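Local coordinates for protein histidine kinase (Synechocystis sp., PDB 5DFY) that senses light through a phycocyanobilin chromophore bound in this cyanobacteriochrome GAF domain and probably transmits the signal as a phosphorelay histidine kinase, at residues D60-L65 against H183-I188; S67-L72 against Q91-L96; I148-T153 against R175-R180. One frame throughout, in Å; residues are numbered along the deposited sequence. Where two conformers were deposited one is given.

Contact 1: D60-L65 against H183-I188; sequences DEVRHL and HLLHQI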
loop_
_atom_site.group_PDB
_atom_site.type_symbol
_atom_site.label_atom_id
_atom_site.label_comp_id
_atom_site.label_asym_id
_atom_site.label_seq_id
_atom_site.Cartn_x
_atom_site.Cartn_y
_atom_site.Cartn_z
ATOM N N ASP A 60 10.101 12.823 -14.176
ATOM C CA ASP A 60 11.040 12.838 -15.295
ATOM C C ASP A 60 10.970 11.529 -16.082
ATOM O O ASP A 60 11.077 11.524 -17.311
ATOM C CB ASP A 60 12.485 13.047 -14.820
ATOM C CG ASP A 60 12.762 14.459 -14.306
ATOM O OD1 ASP A 60 11.941 15.392 -14.506
ATOM O OD2 ASP A 60 13.846 14.641 -13.703
ATOM N N GLU A 61 10.784 10.411 -15.381
ATOM C CA GLU A 61 10.650 9.122 -16.039
ATOM C C GLU A 61 9.414 9.092 -16.949
ATOM O O GLU A 61 9.502 8.658 -18.101
ATOM C CB GLU A 61 10.601 8.001 -14.984
ATOM C CG GLU A 61 10.341 6.601 -15.552
ATOM C CD GLU A 61 10.181 5.529 -14.463
ATOM O OE1 GLU A 61 9.568 5.807 -13.404
ATOM O OE2 GLU A 61 10.664 4.401 -14.682
ATOM N N VAL A 62 8.281 9.575 -16.445
ATOM C CA VAL A 62 7.063 9.630 -17.245
ATOM C C VAL A 62 7.291 10.470 -18.496
ATOM O O VAL A 62 6.927 10.071 -19.600
ATOM C CB VAL A 62 5.885 10.188 -16.442
ATOM C CG1 VAL A 62 4.679 10.403 -17.338
ATOM C CG2 VAL A 62 5.566 9.255 -15.284
ATOM N N ARG A 63 7.893 11.640 -18.323
ATOM C CA ARG A 63 8.023 12.568 -19.433
ATOM C C ARG A 63 8.926 11.941 -20.486
ATOM O O ARG A 63 8.663 12.062 -21.681
ATOM C CB ARG A 63 8.579 13.917 -18.975
ATOM C CG ARG A 63 8.567 14.947 -20.123
ATOM C CD ARG A 63 8.672 16.378 -19.624
ATOM N NE ARG A 63 9.931 16.679 -18.953
ATOM C CZ ARG A 63 11.070 17.001 -19.570
ATOM N NH1 ARG A 63 11.134 17.037 -20.894
ATOM N NH2 ARG A 63 12.149 17.287 -18.853
ATOM N N HIS A 64 9.967 11.267 -20.010
ATOM C CA HIS A 64 10.905 10.543 -20.856
ATOM C C HIS A 64 10.224 9.375 -21.592
ATOM O O HIS A 64 10.331 9.257 -22.816
ATOM C CB HIS A 64 12.072 10.058 -19.990
ATOM C CG HIS A 64 13.168 9.394 -20.760
ATOM N ND1 HIS A 64 13.633 8.132 -20.454
ATOM C CD2 HIS A 64 13.897 9.819 -21.816
ATOM C CE1 HIS A 64 14.597 7.806 -21.296
ATOM N NE2 HIS A 64 14.778 8.812 -22.133
ATOM N N LEU A 65 9.495 8.533 -20.868
ATOM C CA LEU A 65 8.897 7.354 -21.486
ATOM C C LEU A 65 7.759 7.654 -22.430
ATOM O O LEU A 65 7.613 6.976 -23.451
ATOM C CB LEU A 65 8.395 6.377 -20.422
ATOM C CG LEU A 65 9.485 5.741 -19.566
ATOM C CD1 LEU A 65 8.840 4.899 -18.463
ATOM C CD2 LEU A 65 10.405 4.879 -20.403
ATOM N N HIS A 183 -2.011 1.958 -19.533
ATOM C CA HIS A 183 -1.665 0.869 -18.614
ATOM C C HIS A 183 -0.324 1.118 -17.939
ATOM O O HIS A 183 -0.142 0.813 -16.759
ATOM C CB HIS A 183 -1.617 -0.459 -19.354
ATOM C CG HIS A 183 -2.884 -0.770 -20.072
ATOM N ND1 HIS A 183 -2.932 -1.559 -21.208
ATOM C CD2 HIS A 183 -4.149 -0.376 -19.832
ATOM C CE1 HIS A 183 -4.181 -1.638 -21.622
ATOM N NE2 HIS A 183 -4.940 -0.925 -20.810
ATOM N N LEU A 184 0.622 1.664 -18.699
ATOM C CA LEU A 184 1.947 1.943 -18.175
ATOM C C LEU A 184 1.893 3.036 -17.107
ATOM O O LEU A 184 2.458 2.893 -16.031
ATOM C CB LEU A 184 2.894 2.361 -19.309
ATOM C CG LEU A 184 4.263 2.854 -18.839
ATOM C CD1 LEU A 184 5.062 1.765 -18.135
ATOM C CD2 LEU A 184 5.009 3.383 -20.040
ATOM N N LEU A 185 1.210 4.135 -17.398
ATOM C CA LEU A 185 1.179 5.235 -16.437
ATOM C C LEU A 185 0.468 4.798 -15.159
ATOM O O LEU A 185 0.857 5.178 -14.052
ATOM C CB LEU A 185 0.518 6.476 -17.033
ATOM C CG LEU A 185 0.691 7.731 -16.177
ATOM C CD1 LEU A 185 2.146 8.071 -15.992
ATOM C CD2 LEU A 185 -0.036 8.889 -16.818
ATOM N N HIS A 186 -0.562 3.973 -15.316
ATOM C CA HIS A 186 -1.281 3.417 -14.171
ATOM C C HIS A 186 -0.305 2.687 -13.231
ATOM O O HIS A 186 -0.354 2.871 -12.014
ATOM C CB HIS A 186 -2.384 2.456 -14.648
ATOM C CG HIS A 186 -3.257 1.949 -13.540
ATOM N ND1 HIS A 186 -4.514 2.443 -13.294
ATOM C CD2 HIS A 186 -3.037 0.983 -12.617
ATOM C CE1 HIS A 186 -5.027 1.829 -12.232
ATOM N NE2 HIS A 186 -4.161 0.932 -11.817
ATOM N N GLN A 187 0.600 1.892 -13.796
ATOM C CA GLN A 187 1.570 1.177 -12.965
ATOM C C GLN A 187 2.672 2.088 -12.405
ATOM O O GLN A 187 3.130 1.882 -11.282
ATOM C CB GLN A 187 2.207 0.025 -13.736
ATOM C CG GLN A 187 1.232 -1.108 -14.074
ATOM C CD GLN A 187 0.460 -1.590 -12.863
ATOM O OE1 GLN A 187 0.996 -1.692 -11.753
ATOM N NE2 GLN A 187 -0.826 -1.849 -13.058
ATOM N N ILE A 188 3.123 3.064 -13.188
ATOM C CA ILE A 188 4.102 4.015 -12.668
ATOM C C ILE A 188 3.520 4.722 -11.441
ATOM O O ILE A 188 4.208 4.949 -10.431
ATOM C CB ILE A 188 4.524 5.041 -13.757
ATOM C CG1 ILE A 188 5.336 4.322 -14.820
ATOM C CG2 ILE A 188 5.345 6.190 -13.149
ATOM C CD1 ILE A 188 5.665 5.151 -16.012
#

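Contact 2: S67-L72 against Q91-L96; sequences SCDRVL and QMWEPL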
loop_
_atom_site.group_PDB
_atom_site.type_symbol
_atom_site.label_atom_id
_atom_site.label_comp_id
_atom_site.label_asym_id
_atom_site.label_seq_id
_atom_site.Cartn_x
_atom_site.Cartn_y
_atom_site.Cartn_z
ATOM N N SER A 67 7.221 10.715 -23.836
ATOM C CA SER A 67 7.510 11.833 -24.726
ATOM C C SER A 67 6.371 12.847 -24.715
ATOM O O SER A 67 5.956 13.341 -25.761
ATOM C CB SER A 67 7.747 11.338 -26.154
ATOM O OG SER A 67 8.906 10.540 -26.215
ATOM N N CYS A 68 5.849 13.141 -23.537
ATOM C CA CYS A 68 4.836 14.173 -23.383
ATOM C C CYS A 68 5.552 15.483 -23.026
ATOM O O CYS A 68 6.773 15.514 -22.890
ATOM C CB CYS A 68 3.797 13.787 -22.332
ATOM S SG CYS A 68 4.439 13.459 -20.680
ATOM N N ASP A 69 4.788 16.558 -22.907
ATOM C CA ASP A 69 5.362 17.888 -22.717
ATOM C C ASP A 69 5.499 18.299 -21.257
ATOM O O ASP A 69 6.436 19.011 -20.887
ATOM C CB ASP A 69 4.516 18.907 -23.461
ATOM C CG ASP A 69 4.549 18.688 -24.954
ATOM O OD1 ASP A 69 5.661 18.464 -25.488
ATOM O OD2 ASP A 69 3.479 18.721 -25.576
ATOM N N ARG A 70 4.570 17.832 -20.418
ATOM C CA ARG A 70 4.565 18.183 -18.994
ATOM C C ARG A 70 4.075 16.988 -18.199
ATOM O O ARG A 70 3.248 16.248 -18.690
ATOM C CB ARG A 70 3.670 19.376 -18.699
ATOM C CG ARG A 70 3.986 20.065 -17.383
ATOM C CD ARG A 70 2.906 21.016 -16.885
ATOM N NE ARG A 70 2.340 21.941 -17.878
ATOM C CZ ARG A 70 2.853 23.118 -18.226
ATOM N NH1 ARG A 70 2.213 23.830 -19.131
ATOM N NH2 ARG A 70 3.976 23.581 -17.700
ATOM N N VAL A 71 4.605 16.816 -16.990
ATOM C CA VAL A 71 4.099 15.830 -16.028
ATOM C C VAL A 71 3.891 16.552 -14.709
ATOM O O VAL A 71 4.735 17.357 -14.297
ATOM C CB VAL A 71 5.054 14.664 -15.854
ATOM C CG1 VAL A 71 4.563 13.706 -14.768
ATOM C CG2 VAL A 71 5.269 13.946 -17.167
ATOM N N LEU A 72 2.771 16.268 -14.042
ATOM C CA LEU A 72 2.457 16.897 -12.767
ATOM C C LEU A 72 2.087 15.853 -11.724
ATOM O O LEU A 72 1.415 14.845 -12.023
ATOM C CB LEU A 72 1.317 17.894 -12.876
ATOM C CG LEU A 72 1.537 19.104 -13.797
ATOM C CD1 LEU A 72 0.235 19.834 -14.072
ATOM C CD2 LEU A 72 2.572 20.021 -13.166
ATOM N N GLN A 91 11.802 22.327 -21.798
ATOM C CA GLN A 91 12.234 23.719 -21.690
ATOM C C GLN A 91 11.447 24.696 -22.577
ATOM O O GLN A 91 11.399 25.907 -22.277
ATOM C CB GLN A 91 13.717 23.850 -22.017
ATOM C CG GLN A 91 14.045 23.620 -23.452
ATOM C CD GLN A 91 15.547 23.691 -23.690
ATOM O OE1 GLN A 91 16.181 24.707 -23.410
ATOM N NE2 GLN A 91 16.112 22.607 -24.183
ATOM N N MET A 92 10.842 24.199 -23.652
ATOM C CA MET A 92 10.159 25.087 -24.595
ATOM C C MET A 92 8.825 25.638 -24.092
ATOM O O MET A 92 8.243 26.533 -24.718
ATOM C CB MET A 92 9.923 24.390 -25.950
ATOM C CG MET A 92 8.969 23.230 -25.894
ATOM S SD MET A 92 8.745 22.348 -27.458
ATOM C CE MET A 92 7.718 23.507 -28.364
ATOM N N TRP A 93 8.323 25.113 -22.968
ATOM C CA TRP A 93 7.048 25.545 -22.410
ATOM C C TRP A 93 7.216 26.368 -21.158
ATOM O O TRP A 93 8.112 26.104 -20.352
ATOM C CB TRP A 93 6.171 24.334 -22.068
ATOM C CG TRP A 93 6.121 23.316 -23.137
ATOM C CD1 TRP A 93 6.792 22.132 -23.148
ATOM C CD2 TRP A 93 5.409 23.385 -24.384
ATOM N NE1 TRP A 93 6.537 21.452 -24.310
ATOM C CE2 TRP A 93 5.677 22.188 -25.078
ATOM C CE3 TRP A 93 4.556 24.332 -24.976
ATOM C CZ2 TRP A 93 5.138 21.921 -26.325
ATOM C CZ3 TRP A 93 4.021 24.055 -26.211
ATOM C CH2 TRP A 93 4.326 22.868 -26.880
ATOM N N GLU A 94 6.334 27.338 -20.966
ATOM C CA GLU A 94 6.310 28.085 -19.708
ATOM C C GLU A 94 6.021 27.112 -18.560
ATOM O O GLU A 94 5.058 26.354 -18.625
ATOM C CB GLU A 94 5.266 29.204 -19.759
ATOM C CG GLU A 94 5.146 29.931 -18.415
ATOM C CD GLU A 94 4.351 31.243 -18.439
ATOM O OE1 GLU A 94 4.092 31.788 -19.519
ATOM O OE2 GLU A 94 3.983 31.700 -17.343
ATOM N N PRO A 95 6.857 27.131 -17.515
ATOM C CA PRO A 95 6.592 26.212 -16.397
ATOM C C PRO A 95 5.470 26.713 -15.524
ATOM O O PRO A 95 5.211 27.928 -15.495
ATOM C CB PRO A 95 7.911 26.201 -15.633
ATOM C CG PRO A 95 8.486 27.574 -15.888
ATOM C CD PRO A 95 8.071 27.924 -17.302
ATOM N N LEU A 96 4.783 25.798 -14.836
ATOM C CA LEU A 96 3.793 26.204 -13.843
ATOM C C LEU A 96 4.468 26.580 -12.543
ATOM O O LEU A 96 3.953 27.440 -11.820
ATOM C CB LEU A 96 2.776 25.094 -13.587
ATOM C CG LEU A 96 1.970 24.611 -14.786
ATOM C CD1 LEU A 96 0.874 23.672 -14.310
ATOM C CD2 LEU A 96 1.397 25.753 -15.596
HETATM O O HOH W 1 2.707 26.480 -20.055
#

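Contact 3: I148-T153 against R175-R180; sequences IRAFLT and RHWQAR. With CYC (phycocyanobilin), chain B.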
loop_
_atom_site.group_PDB
_atom_site.type_symbol
_atom_site.label_atom_id
_atom_site.label_comp_id
_atom_site.label_asym_id
_atom_site.label_seq_id
_atom_site.Cartn_x
_atom_site.Cartn_y
_atom_site.Cartn_z
ATOM N N ILE A 148 -2.819 22.755 -21.560
ATOM C CA ILE A 148 -3.102 21.334 -21.700
ATOM C C ILE A 148 -4.000 21.118 -22.916
ATOM O O ILE A 148 -5.158 21.530 -22.910
ATOM C CB ILE A 148 -3.795 20.773 -20.446
ATOM C CG1 ILE A 148 -2.854 20.880 -19.236
ATOM C CG2 ILE A 148 -4.154 19.321 -20.681
ATOM C CD1 ILE A 148 -3.536 20.666 -17.881
ATOM N N ARG A 149 -3.469 20.501 -23.964
ATOM C CA ARG A 149 -4.266 20.161 -25.133
ATOM C C ARG A 149 -4.784 18.730 -25.070
ATOM O O ARG A 149 -5.820 18.417 -25.641
ATOM C CB ARG A 149 -3.451 20.346 -26.404
ATOM C CG ARG A 149 -4.221 20.060 -27.695
ATOM C CD ARG A 149 -5.370 21.058 -27.913
ATOM N NE ARG A 149 -6.099 20.698 -29.116
ATOM C CZ ARG A 149 -5.695 20.999 -30.348
ATOM N NH1 ARG A 149 -4.584 21.705 -30.551
ATOM N NH2 ARG A 149 -6.409 20.595 -31.385
ATOM N N ALA A 150 -4.025 17.858 -24.407
ATOM C CA ALA A 150 -4.371 16.432 -24.272
ATOM C C ALA A 150 -3.832 15.992 -22.927
ATOM O O ALA A 150 -2.790 16.479 -22.521
ATOM C CB ALA A 150 -3.761 15.587 -25.371
ATOM N N PHE A 151 -4.523 15.098 -22.216
ATOM C CA PHE A 151 -3.999 14.658 -20.921
ATOM C C PHE A 151 -4.325 13.219 -20.624
ATOM O O PHE A 151 -5.304 12.672 -21.109
ATOM C CB PHE A 151 -4.499 15.552 -19.775
ATOM C CG PHE A 151 -5.970 15.466 -19.477
ATOM C CD1 PHE A 151 -6.466 14.478 -18.631
ATOM C CD2 PHE A 151 -6.850 16.410 -19.983
ATOM C CE1 PHE A 151 -7.821 14.404 -18.330
ATOM C CE2 PHE A 151 -8.211 16.349 -19.681
ATOM C CZ PHE A 151 -8.700 15.344 -18.855
ATOM N N LEU A 152 -3.497 12.635 -19.781
ATOM C CA LEU A 152 -3.714 11.297 -19.273
ATOM C C LEU A 152 -3.452 11.385 -17.763
ATOM O O LEU A 152 -2.313 11.637 -17.353
ATOM C CB LEU A 152 -2.782 10.314 -19.961
ATOM C CG LEU A 152 -2.670 8.894 -19.410
ATOM C CD1 LEU A 152 -3.985 8.263 -19.136
ATOM C CD2 LEU A 152 -1.842 8.067 -20.362
ATOM N N THR A 153 -4.493 11.225 -16.942
ATOM C CA THR A 153 -4.357 11.457 -15.518
ATOM C C THR A 153 -4.832 10.207 -14.787
ATOM O O THR A 153 -5.922 9.707 -15.038
ATOM C CB THR A 153 -5.122 12.745 -15.104
ATOM O OG1 THR A 153 -4.521 13.854 -15.793
ATOM C CG2 THR A 153 -5.051 13.007 -13.612
ATOM N N ARG A 175 -3.412 14.356 -28.949
ATOM C CA ARG A 175 -2.673 13.124 -28.854
ATOM C C ARG A 175 -3.628 11.990 -28.606
ATOM O O ARG A 175 -4.347 12.010 -27.606
ATOM C CB ARG A 175 -1.654 13.182 -27.719
ATOM C CG ARG A 175 -0.877 11.913 -27.560
ATOM C CD ARG A 175 0.278 12.103 -26.615
ATOM N NE ARG A 175 1.016 10.865 -26.487
ATOM C CZ ARG A 175 2.214 10.744 -25.955
ATOM N NH1 ARG A 175 2.839 11.802 -25.463
ATOM N NH2 ARG A 175 2.792 9.556 -25.906
ATOM N N HIS A 176 -3.594 10.984 -29.464
ATOM C CA HIS A 176 -4.382 9.785 -29.212
ATOM C C HIS A 176 -3.608 8.875 -28.279
ATOM O O HIS A 176 -2.620 8.276 -28.690
ATOM C CB HIS A 176 -4.711 9.042 -30.494
ATOM C CG HIS A 176 -5.498 7.788 -30.259
ATOM N ND1 HIS A 176 -5.196 6.587 -30.865
ATOM C CD2 HIS A 176 -6.562 7.548 -29.456
ATOM C CE1 HIS A 176 -6.054 5.665 -30.460
ATOM N NE2 HIS A 176 -6.890 6.221 -29.602
ATOM N N TRP A 177 -4.056 8.791 -27.027
ATOM C CA TRP A 177 -3.391 7.971 -26.034
ATOM C C TRP A 177 -3.670 6.494 -26.281
ATOM O O TRP A 177 -4.824 6.107 -26.421
ATOM C CB TRP A 177 -3.852 8.352 -24.638
ATOM C CG TRP A 177 -3.634 9.809 -24.283
ATOM C CD1 TRP A 177 -4.571 10.803 -24.290
ATOM C CD2 TRP A 177 -2.412 10.416 -23.857
ATOM N NE1 TRP A 177 -4.009 11.987 -23.880
ATOM C CE2 TRP A 177 -2.683 11.772 -23.610
ATOM C CE3 TRP A 177 -1.108 9.942 -23.657
ATOM C CZ2 TRP A 177 -1.704 12.660 -23.183
ATOM C CZ3 TRP A 177 -0.147 10.826 -23.235
ATOM C CH2 TRP A 177 -0.449 12.162 -22.989
ATOM N N GLN A 178 -2.612 5.689 -26.345
ATOM C CA GLN A 178 -2.740 4.264 -26.615
ATOM C C GLN A 178 -3.072 3.533 -25.324
ATOM O O GLN A 178 -2.651 3.939 -24.254
ATOM C CB GLN A 178 -1.458 3.696 -27.212
ATOM C CG GLN A 178 -0.996 4.339 -28.528
ATOM C CD GLN A 178 -2.074 4.352 -29.622
ATOM O OE1 GLN A 178 -2.290 5.371 -30.284
ATOM N NE2 GLN A 178 -2.743 3.217 -29.816
ATOM N N ALA A 179 -3.832 2.449 -25.440
ATOM C CA ALA A 179 -4.220 1.658 -24.279
ATOM C C ALA A 179 -3.000 1.252 -23.458
ATOM O O ALA A 179 -3.053 1.206 -22.229
ATOM C CB ALA A 179 -5.002 0.427 -24.712
ATOM N N ARG A 180 -1.900 0.962 -24.146
ATOM C CA ARG A 180 -0.664 0.563 -23.483
ATOM C C ARG A 180 -0.122 1.689 -22.609
ATOM O O ARG A 180 0.279 1.463 -21.467
ATOM C CB ARG A 180 0.386 0.145 -24.514
ATOM C CG ARG A 180 1.800 0.068 -23.962
ATOM C CD ARG A 180 2.815 -0.148 -25.074
ATOM N NE ARG A 180 2.796 0.938 -26.049
ATOM C CZ ARG A 180 3.604 1.993 -26.008
ATOM N NH1 ARG A 180 4.500 2.107 -25.037
ATOM N NH2 ARG A 180 3.517 2.934 -26.939
HETATM C CHA CYC B . -13.584 16.988 -14.062
HETATM N NA CYC B . -11.327 17.865 -13.297
HETATM C C1A CYC B . -12.278 16.858 -13.786
HETATM C C2A CYC B . -11.497 15.586 -13.955
HETATM C C3A CYC B . -10.122 15.823 -13.582
HETATM C C4A CYC B . -10.018 17.237 -13.187
HETATM C CMA CYC B . -9.035 14.780 -13.601
HETATM C CAA CYC B . -12.116 14.264 -14.373
HETATM C CBA CYC B . -12.705 13.751 -13.041
HETATM C CGA CYC B . -13.507 12.451 -13.103
HETATM O O1A CYC B . -13.885 12.020 -14.215
HETATM O O2A CYC B . -13.822 11.810 -12.041
HETATM C CHB CYC B . -8.861 18.010 -12.655
HETATM N NB CYC B . -7.073 17.061 -14.138
HETATM C C1B CYC B . -7.593 17.744 -12.921
HETATM C C2B CYC B . -6.452 18.108 -12.072
HETATM C C3B CYC B . -5.273 17.694 -12.704
HETATM C C4B CYC B . -5.598 17.061 -14.001
HETATM C CMB CYC B . -6.596 18.817 -10.742
HETATM C CAB CYC B . -3.853 17.866 -12.177
HETATM C CBB CYC B . -3.256 16.509 -11.834
HETATM O OB CYC B . -4.862 16.586 -14.833
HETATM N NC CYC B . -12.736 22.280 -12.860
HETATM C C1C CYC B . -12.161 23.373 -12.796
HETATM C C2C CYC B . -13.327 24.615 -12.563
HETATM C C3C CYC B . -14.369 24.005 -12.066
HETATM C C4C CYC B . -14.259 22.516 -12.686
HETATM C CMC CYC B . -12.718 25.788 -11.713
HETATM C CAC CYC B . -15.839 24.637 -12.369
HETATM C CBC CYC B . -16.008 25.883 -11.532
HETATM O OC CYC B . -10.966 23.577 -12.877
HETATM C CHD CYC B . -15.279 21.664 -12.868
HETATM N ND CYC B . -13.990 19.474 -13.301
HETATM C C1D CYC B . -15.112 20.257 -13.344
HETATM C C2D CYC B . -16.133 19.556 -13.917
HETATM C C3D CYC B . -15.660 18.322 -14.224
HETATM C C4D CYC B . -14.325 18.274 -13.836
HETATM C CMD CYC B . -17.534 20.117 -14.118
HETATM C CAD CYC B . -16.438 17.202 -14.869
HETATM C CBD CYC B . -16.145 17.130 -16.353
HETATM C CGD CYC B . -16.678 18.374 -17.043
HETATM O O1D CYC B . -15.895 19.249 -17.502
HETATM O O2D CYC B . -17.921 18.557 -17.163
#

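Contact 1: D60-L65 against H183-I188
Helix segments 60-65 and 183-188 run nearly antiparallel, their N-to-C directions 168° apart, and their axes come no nearer than 11.3 Å, a wide spacing, filled here by aliphatic side chains from both helices. Val62 sits level with Leu185. Its CG1 lies anti to the backbone N (chi1 173°), which leaves the two methyls spread like a fork around the tip of Leu185: CD1 of Leu185 is 3.7 Å from Val62 CG2 and equally close to CG1, the two side chains crossing at about a right angle. Val62 CG2 also meets Ile188 CG2 at 3.7 Å, so this one methyl is shared between two partners. The pair belongs to the helical layer that lies against one face of the antiparallel GAF-domain sheet; beneath it Val62 rests on Val71, while Leu185 and Ile188 both reach Leu166. Beta-branched valine and isoleucine suit such a place, since their methyls fill width close to the backbone. Farther from the sheet the contact thins out. There Leu65 CD1 approaches Ile188 CD1 at 4.0 Å, with Leu184 CD2 a looser neighbour of the same Leu65 methyl at 4.4 Å. Leu184 also packs on Phe205 of the second subunit, and at the solvent margin Glu61 OE1 lies 4.2 Å from Ile188 CG2, an exposed position that suits a charged residue.

Contact 2: S67-L72 against Q91-L96
The start of strand 70-76, in the central sheet of the GAF domain, is tied here to the loop that follows strand 82-89, chiefly through Arg70 and the backbone of Glu94. Arg70 NH2 donates to Glu94 O over 3.1 Å in a straight bond (179°), the oxygen lying in the guanidinium plane. Water 1 takes a bond from Arg70 NH1 and gives one to the same carbonyl, a second route to one oxygen. Leu96 CG lies over one face of the guanidinium, toward its rim, 3.6 Å above the plane. Asp69 and Arg70 form a classic beta bulge facing Tyr169, and both side chains point toward the loop. Glu87 forms a salt bridge with Arg70 NH2 and also accepts from Leu96 N, linking cation and loop. A methionine in place of Arg70 would probably leave Glu87 without its countercharge and Glu94 O without its direct donor, letting the loop shift. Asp69 packs obliquely on the indole of Trp93, its carboxylate plane turned 54° from the ring, with Asp69 CB 3.4 Å from Trp93 NE1; OD2 accepts from the backbone N of Asn171. Deeper in, Leu72 CD1 meets Leu96 CD1 at 3.9 Å near the chromophore pocket.

Contact 3: I148-T153 against R175-R180
The indole of Trp177 is sandwiched between a strand and its own loop: Leu152 CB sits over the centre of one face, the aliphatic CD of Arg175 lies over the opposite face toward the rim, and the backbone of Ala150 stands at the edge, with its C in the ring plane. Leu152 CB is 3.9 Å from the centroid of the six-membered ring and only 8° off its normal, a well-centred CH-pi contact. Leu152 CG stands anti to the backbone N (chi1 169°), which brings CD2 alongside the ring to 3.9 Å from Trp177 CE3. On the other side Trp177 CZ3 lies 3.4 Å above the guanidinium plane of Arg175, toward that group's rim; the extended arginine chain reaches on to Glu181 in a salt bridge and to Gln170 and Leu66 by hydrogen bonds. Ala150 CB comes within 4.0 Å of Arg175 CB, a spot where a small residue lets the loop lie close to the strand. Strand 150-158 is an inner strand of the GAF sheet, bulged at Arg149 and Ala150 opposite Gln170, and segment 175-180 leads into helix 179-203 with Gln178 at its N-cap. Trp177 NE1 passes close to Phe151 O, but the angle is poor for a bond; its hydrogen goes instead to Val127 O on the neighbouring edge strand. Thr153, farther along the strand, donates from OG1 to OB of phycocyanobilin over 2.9 Å. A large apolar ring is thus buried with its one polar atom satisfied, and the strand it packs against carries a hydroxyl that, by donating to the bilin's carbonyl oxygen, is likely to polarise that end of the chromophore.

In the fold
All three contacts belong to one GAF domain and gather round its five-stranded antiparallel sheet, with centres about 12 to 15 Å apart. Contact 1 spans the longest stretch of chain, joining helix 50-66 to helix 179-203, and contacts 2 and 3 follow one another within that span. Helix 50-66 leads directly into strand 70-76 of contact 2, where Arg63 CG lies 3.3 Å from Cys68 O. Contact 3 shares helix 179-203 with contact 1, and Leu185 CD2 lies 3.6 Å from Leu152 O. Between contacts 2 and 3, Arg175 approaches Ser67 and Cys68. The terminal helices therefore pack directly on the sheet, one of whose strands, 150-158, also contributes to the bilin pocket.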